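Matrix protein VP40 (PDB 5B0V) forms the matrix of Marburg virus, driving assembly and budding of virus particles at the plasma membrane and suppressing host interferon signalling. Local coordinates at residues S210-I218 with F289-F300. Numbering follows the deposited sequence.
Sequences SIHPNLPPI and FQAPENFPLNGF
The type I beta turn from His212 to Leu215 packs against the loop that follows strand 286-290, and an edge-to-face aromatic pair of His212 and Phe295 marks the join. Phe295 CZ sits over the centre of the imidazole, with the ring planes at 85°. Pro213 CD lies over the opposite face, toward the rim. His212 CG is anti to the backbone N (chi1 180°), which carries the ring out to the other loop. There His212 ND1 gives a weak hydrogen bond to Gly299 O at 3.1 Å, bent to 132°. The imidazole thus has a neighbour over each face, and the weak bond adds a polar contact at ND1.

The rest of the contact is apolar. Leu215 CD1 meets the edge of the Phe300 ring, 4.0 Å from Phe300 CE1, and also touches Ala291 CB. Ile211 divides its branches: CG1 lies 3.9 Å from Phe300 CD1, while CG2 reaches Phe289 CE2 at 4.0 Å. Ile218 CD1 makes a CH-pi contact over one face of Phe289, 3.9 Å from the ring centroid.

Ile211, Phe289 and Phe300 continue onto Val251 of strand 251-253. Phe300 also meets Phe261 edge-to-face, and Met163 touches Leu215 and Phe295. The contact joins the loop between strands 205-210 and 218-219 to the end of strand 286-290, an outer strand of the three-stranded antiparallel sheet within this chain, and to the loop that follows it.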
ATOM      1  N   SER A 210     -32.780  -3.981  -0.032  1.00 30.75           N
ATOM      2  CA  SER A 210     -32.305  -2.859  -0.800  1.00 31.56           C
ATOM      3  C   SER A 210     -32.630  -1.628   0.013  1.00 32.58           C
ATOM      4  O   SER A 210     -33.774  -1.235   0.071  1.00 34.49           O
ATOM      5  CB  SER A 210     -32.959  -2.811  -2.187  1.00 32.71           C
ATOM      6  OG  SER A 210     -32.635  -1.576  -2.846  1.00 33.30           O
ATOM      7  N   ILE A 211     -31.618  -1.009   0.619  1.00 33.51           N
ATOM      8  CA  ILE A 211     -31.800   0.164   1.470  1.00 34.48           C
ATOM      9  C   ILE A 211     -31.863   1.480   0.683  1.00 34.69           C
ATOM     10  O   ILE A 211     -32.431   2.458   1.155  1.00 35.91           O
ATOM     11  CB  ILE A 211     -30.690   0.228   2.547  1.00 34.92           C
ATOM     12  CG1 ILE A 211     -31.136   1.085   3.729  1.00 35.86           C
ATOM     13  CG2 ILE A 211     -29.349   0.704   1.978  1.00 34.48           C
ATOM     14  CD1 ILE A 211     -32.067   0.360   4.685  1.00 35.93           C
ATOM     15  N   HIS A 212     -31.336   1.492  -0.532  1.00 34.69           N
ATOM     16  CA  HIS A 212     -31.442   2.662  -1.394  1.00 37.23           C
ATOM     17  C   HIS A 212     -31.244   2.149  -2.791  1.00 37.30           C
ATOM     18  O   HIS A 212     -30.464   1.252  -3.006  1.00 34.40           O
ATOM     19  CB  HIS A 212     -30.358   3.684  -1.033  1.00 39.06           C
ATOM     20  CG  HIS A 212     -30.349   4.944  -1.853  1.00 41.88           C
ATOM     21  ND1 HIS A 212     -31.176   6.018  -1.594  1.00 44.86           N
ATOM     22  CD2 HIS A 212     -29.546   5.334  -2.867  1.00 42.56           C
ATOM     23  CE1 HIS A 212     -30.925   6.990  -2.449  1.00 45.03           C
ATOM     24  NE2 HIS A 212     -29.934   6.601  -3.228  1.00 45.01           N
ATOM     25  N   PRO A 213     -31.978   2.706  -3.761  1.00 41.00           N
ATOM     26  CA  PRO A 213     -31.912   2.102  -5.091  1.00 42.15           C
ATOM     27  C   PRO A 213     -30.527   2.129  -5.716  1.00 42.75           C
ATOM     28  O   PRO A 213     -30.235   1.292  -6.569  1.00 44.02           O
ATOM     29  CB  PRO A 213     -32.892   2.933  -5.916  1.00 42.85           C
ATOM     30  CG  PRO A 213     -33.248   4.114  -5.080  1.00 43.36           C
ATOM     31  CD  PRO A 213     -33.046   3.716  -3.665  1.00 42.35           C
ATOM     32  N   ASN A 214     -29.684   3.060  -5.282  1.00 42.72           N
ATOM     33  CA  ASN A 214     -28.347   3.186  -5.821  1.00 41.67           C
ATOM     34  C   ASN A 214     -27.218   2.575  -4.988  1.00 38.86           C
ATOM     35  O   ASN A 214     -26.051   2.870  -5.230  1.00 39.77           O
ATOM     36  CB  ASN A 214     -28.071   4.661  -6.103  1.00 43.11           C
ATOM     37  CG  ASN A 214     -28.997   5.235  -7.150  1.00 44.75           C
ATOM     38  OD1 ASN A 214     -29.196   6.459  -7.224  1.00 45.43           O
ATOM     39  ND2 ASN A 214     -29.550   4.360  -7.990  1.00 44.76           N
ATOM     40  N   LEU A 215     -27.559   1.733  -4.023  1.00 36.34           N
ATOM     41  CA  LEU A 215     -26.596   0.923  -3.298  1.00 34.07           C
ATOM     42  C   LEU A 215     -26.933  -0.556  -3.509  1.00 34.29           C
ATOM     43  O   LEU A 215     -28.107  -0.934  -3.600  1.00 35.13           O
ATOM     44  CB  LEU A 215     -26.682   1.236  -1.816  1.00 33.00           C
ATOM     45  CG  LEU A 215     -26.374   2.667  -1.406  1.00 33.98           C
ATOM     46  CD1 LEU A 215     -26.731   2.910   0.052  1.00 34.78           C
ATOM     47  CD2 LEU A 215     -24.913   2.987  -1.618  1.00 33.42           C
ATOM     48  N   PRO A 216     -25.913  -1.425  -3.521  1.00 34.92           N
ATOM     49  CA  PRO A 216     -26.290  -2.831  -3.681  1.00 33.69           C
ATOM     50  C   PRO A 216     -27.081  -3.325  -2.474  1.00 33.03           C
ATOM     51  O   PRO A 216     -26.950  -2.774  -1.383  1.00 31.80           O
ATOM     52  CB  PRO A 216     -24.950  -3.543  -3.813  1.00 33.09           C
ATOM     53  CG  PRO A 216     -23.982  -2.689  -3.045  1.00 33.75           C
ATOM     54  CD  PRO A 216     -24.517  -1.269  -3.042  1.00 34.67           C
ATOM     55  N   PRO A 217     -27.937  -4.336  -2.678  1.00 34.03           N
ATOM     56  CA  PRO A 217     -28.710  -4.837  -1.558  1.00 33.34           C
ATOM     57  C   PRO A 217     -27.848  -5.583  -0.536  1.00 32.28           C
ATOM     58  O   PRO A 217     -26.798  -6.146  -0.863  1.00 31.86           O
ATOM     59  CB  PRO A 217     -29.741  -5.771  -2.200  1.00 34.13           C
ATOM     60  CG  PRO A 217     -29.301  -5.986  -3.606  1.00 35.42           C
ATOM     61  CD  PRO A 217     -28.028  -5.226  -3.846  1.00 35.29           C
ATOM     62  N   ILE A 218     -28.318  -5.542   0.698  1.00 31.21           N
ATOM     63  CA  ILE A 218     -27.619  -6.053   1.846  1.00 30.05           C
ATOM     64  C   ILE A 218     -28.202  -7.413   2.144  1.00 30.43           C
ATOM     65  O   ILE A 218     -29.319  -7.518   2.600  1.00 32.04           O
ATOM     66  CB  ILE A 218     -27.870  -5.153   3.053  1.00 29.99           C
ATOM     67  CG1 ILE A 218     -27.558  -3.689   2.675  1.00 29.40           C
ATOM     68  CG2 ILE A 218     -27.077  -5.655   4.259  1.00 30.40           C
ATOM     69  CD1 ILE A 218     -28.090  -2.606   3.590  1.00 29.56           C
ATOM     70  N   PHE A 289     -22.725  -1.896   6.116  1.00 22.04           N
ATOM     71  CA  PHE A 289     -22.682  -1.659   4.695  1.00 21.63           C
ATOM     72  C   PHE A 289     -22.019  -0.307   4.456  1.00 21.75           C
ATOM     73  O   PHE A 289     -21.831   0.492   5.374  1.00 22.03           O
ATOM     74  CB  PHE A 289     -24.104  -1.751   4.078  1.00 21.62           C
ATOM     75  CG  PHE A 289     -25.035  -0.626   4.469  1.00 21.50           C
ATOM     76  CD1 PHE A 289     -25.782  -0.696   5.636  1.00 22.09           C
ATOM     77  CD2 PHE A 289     -25.181   0.474   3.663  1.00 21.37           C
ATOM     78  CE1 PHE A 289     -26.649   0.322   5.998  1.00 22.41           C
ATOM     79  CE2 PHE A 289     -26.036   1.491   4.014  1.00 21.86           C
ATOM     80  CZ  PHE A 289     -26.768   1.421   5.178  1.00 22.37           C
ATOM     81  N   GLN A 290     -21.649  -0.073   3.215  1.00 21.53           N
ATOM     82  CA  GLN A 290     -20.920   1.119   2.868  1.00 21.80           C
ATOM     83  C   GLN A 290     -21.797   2.071   2.101  1.00 22.50           C
ATOM     84  O   GLN A 290     -22.524   1.657   1.191  1.00 22.20           O
ATOM     85  CB  GLN A 290     -19.760   0.773   1.961  1.00 21.34           C
ATOM     86  CG  GLN A 290     -18.828  -0.292   2.469  1.00 20.75           C
ATOM     87  CD  GLN A 290     -17.574  -0.263   1.655  1.00 21.01           C
ATOM     88  OE1 GLN A 290     -17.519  -0.850   0.573  1.00 20.80           O
ATOM     89  NE2 GLN A 290     -16.571   0.500   2.130  1.00 21.27           N
ATOM     90  N   ALA A 291     -21.708   3.345   2.472  1.00 23.58           N
ATOM     91  CA  ALA A 291     -22.289   4.431   1.702  1.00 24.33           C
ATOM     92  C   ALA A 291     -21.365   5.622   1.834  1.00 25.21           C
ATOM     93  O   ALA A 291     -20.573   5.664   2.761  1.00 25.32           O
ATOM     94  CB  ALA A 291     -23.651   4.779   2.222  1.00 24.71           C
ATOM     95  N   PRO A 292     -21.469   6.598   0.914  1.00 26.09           N
ATOM     96  CA  PRO A 292     -20.638   7.772   1.002  1.00 26.61           C
ATOM     97  C   PRO A 292     -20.755   8.472   2.324  1.00 27.30           C
ATOM     98  O   PRO A 292     -21.815   8.539   2.885  1.00 27.25           O
ATOM     99  CB  PRO A 292     -21.172   8.635  -0.124  1.00 27.57           C
ATOM    100  CG  PRO A 292     -21.510   7.647  -1.183  1.00 27.14           C
ATOM    101  CD  PRO A 292     -22.142   6.525  -0.399  1.00 26.58           C
ATOM    102  N   GLU A 293     -19.628   8.954   2.821  1.00 28.88           N
ATOM    103  CA  GLU A 293     -19.549   9.637   4.102  1.00 30.73           C
ATOM    104  C   GLU A 293     -20.581  10.766   4.197  1.00 33.15           C
ATOM    105  O   GLU A 293     -21.281  10.896   5.189  1.00 33.26           O
ATOM    106  CB  GLU A 293     -18.113  10.144   4.307  1.00 30.71           C
ATOM    107  CG  GLU A 293     -17.855  10.945   5.567  1.00 31.61           C
ATOM    108  CD  GLU A 293     -17.966  10.127   6.836  1.00 31.52           C
ATOM    109  OE1 GLU A 293     -18.280   8.936   6.763  1.00 30.16           O
ATOM    110  OE2 GLU A 293     -17.758  10.694   7.926  1.00 33.19           O
ATOM    111  N   ASN A 294     -20.706  11.550   3.135  1.00 35.85           N
ATOM    112  CA  ASN A 294     -21.701  12.638   3.101  1.00 38.34           C
ATOM    113  C   ASN A 294     -23.111  12.189   2.755  1.00 39.77           C
ATOM    114  O   ASN A 294     -23.946  13.027   2.482  1.00 43.65           O
ATOM    115  CB  ASN A 294     -21.303  13.734   2.102  1.00 38.90           C
ATOM    116  CG  ASN A 294     -21.213  13.219   0.661  1.00 39.16           C
ATOM    117  OD1 ASN A 294     -21.165  11.996   0.409  1.00 38.41           O
ATOM    118  ND2 ASN A 294     -21.145  14.145  -0.288  1.00 39.50           N
ATOM    119  N   PHE A 295     -23.400  10.902   2.719  1.00 39.32           N
ATOM    120  CA  PHE A 295     -24.762  10.471   2.402  1.00 41.10           C
ATOM    121  C   PHE A 295     -25.674  10.784   3.597  1.00 43.08           C
ATOM    122  O   PHE A 295     -25.270  10.509   4.730  1.00 44.11           O
ATOM    123  CB  PHE A 295     -24.767   8.979   2.123  1.00 40.24           C
ATOM    124  CG  PHE A 295     -26.006   8.481   1.466  1.00 40.31           C
ATOM    125  CD1 PHE A 295     -26.115   8.460   0.100  1.00 40.93           C
ATOM    126  CD2 PHE A 295     -27.057   8.013   2.223  1.00 42.48           C
ATOM    127  CE1 PHE A 295     -27.260   7.976  -0.506  1.00 43.50           C
ATOM    128  CE2 PHE A 295     -28.215   7.526   1.635  1.00 43.37           C
ATOM    129  CZ  PHE A 295     -28.319   7.502   0.262  1.00 43.95           C
ATOM    130  N   PRO A 296     -26.889  11.358   3.350  1.00 44.41           N
ATOM    131  CA  PRO A 296     -27.807  11.843   4.390  1.00 45.22           C
ATOM    132  C   PRO A 296     -28.591  10.751   5.058  1.00 46.76           C
ATOM    133  O   PRO A 296     -28.989   9.778   4.395  1.00 46.33           O
ATOM    134  CB  PRO A 296     -28.769  12.722   3.607  1.00 45.29           C
ATOM    135  CG  PRO A 296     -28.848  12.071   2.283  1.00 44.13           C
ATOM    136  CD  PRO A 296     -27.441  11.631   2.005  1.00 44.03           C
ATOM    137  N   LEU A 297     -28.867  10.922   6.348  1.00 49.70           N
ATOM    138  CA  LEU A 297     -29.472   9.817   7.110  1.00 51.22           C
ATOM    139  C   LEU A 297     -30.907   9.623   6.708  1.00 47.78           C
ATOM    140  O   LEU A 297     -31.421   8.514   6.776  1.00 46.84           O
ATOM    141  CB  LEU A 297     -29.431  10.019   8.622  1.00 55.68           C
ATOM    142  CG  LEU A 297     -28.193   9.533   9.409  1.00 58.55           C
ATOM    143  CD1 LEU A 297     -28.246   8.018   9.659  1.00 54.62           C
ATOM    144  CD2 LEU A 297     -26.824   9.980   8.828  1.00 58.91           C
ATOM    145  N   ASN A 298     -31.564  10.719   6.344  1.00 45.46           N
ATOM    146  CA  ASN A 298     -32.936  10.630   5.898  1.00 43.54           C
ATOM    147  C   ASN A 298     -33.079   9.955   4.521  1.00 41.28           C
ATOM    148  O   ASN A 298     -34.194   9.762   4.070  1.00 40.81           O
ATOM    149  CB  ASN A 298     -33.616  12.013   5.947  1.00 44.83           C
ATOM    150  CG  ASN A 298     -33.227  12.934   4.797  1.00 44.52           C
ATOM    151  OD1 ASN A 298     -32.201  12.786   4.138  1.00 43.40           O
ATOM    152  ND2 ASN A 298     -34.060  13.917   4.573  1.00 46.12           N
ATOM    153  N   GLY A 299     -31.964   9.563   3.881  1.00 38.69           N
ATOM    154  CA  GLY A 299     -31.997   8.975   2.522  1.00 37.53           C
ATOM    155  C   GLY A 299     -32.049   7.451   2.414  1.00 36.55           C
ATOM    156  O   GLY A 299     -31.781   6.895   1.357  1.00 35.33           O
ATOM    157  N   PHE A 300     -32.386   6.772   3.508  1.00 36.90           N
ATOM    158  CA  PHE A 300     -32.467   5.322   3.551  1.00 36.43           C
ATOM    159  C   PHE A 300     -33.924   4.839   3.742  1.00 38.12           C
ATOM    160  O   PHE A 300     -34.195   3.841   4.427  1.00 37.88           O
ATOM    161  CB  PHE A 300     -31.622   4.827   4.712  1.00 35.46           C
ATOM    162  CG  PHE A 300     -30.153   5.092   4.562  1.00 35.28           C
ATOM    163  CD1 PHE A 300     -29.435   4.567   3.496  1.00 34.90           C
ATOM    164  CD2 PHE A 300     -29.461   5.807   5.525  1.00 35.76           C
ATOM    165  CE1 PHE A 300     -28.067   4.780   3.367  1.00 33.58           C
ATOM    166  CE2 PHE A 300     -28.095   6.010   5.413  1.00 35.15           C
ATOM    167  CZ  PHE A 300     -27.400   5.499   4.328  1.00 33.96           C
TER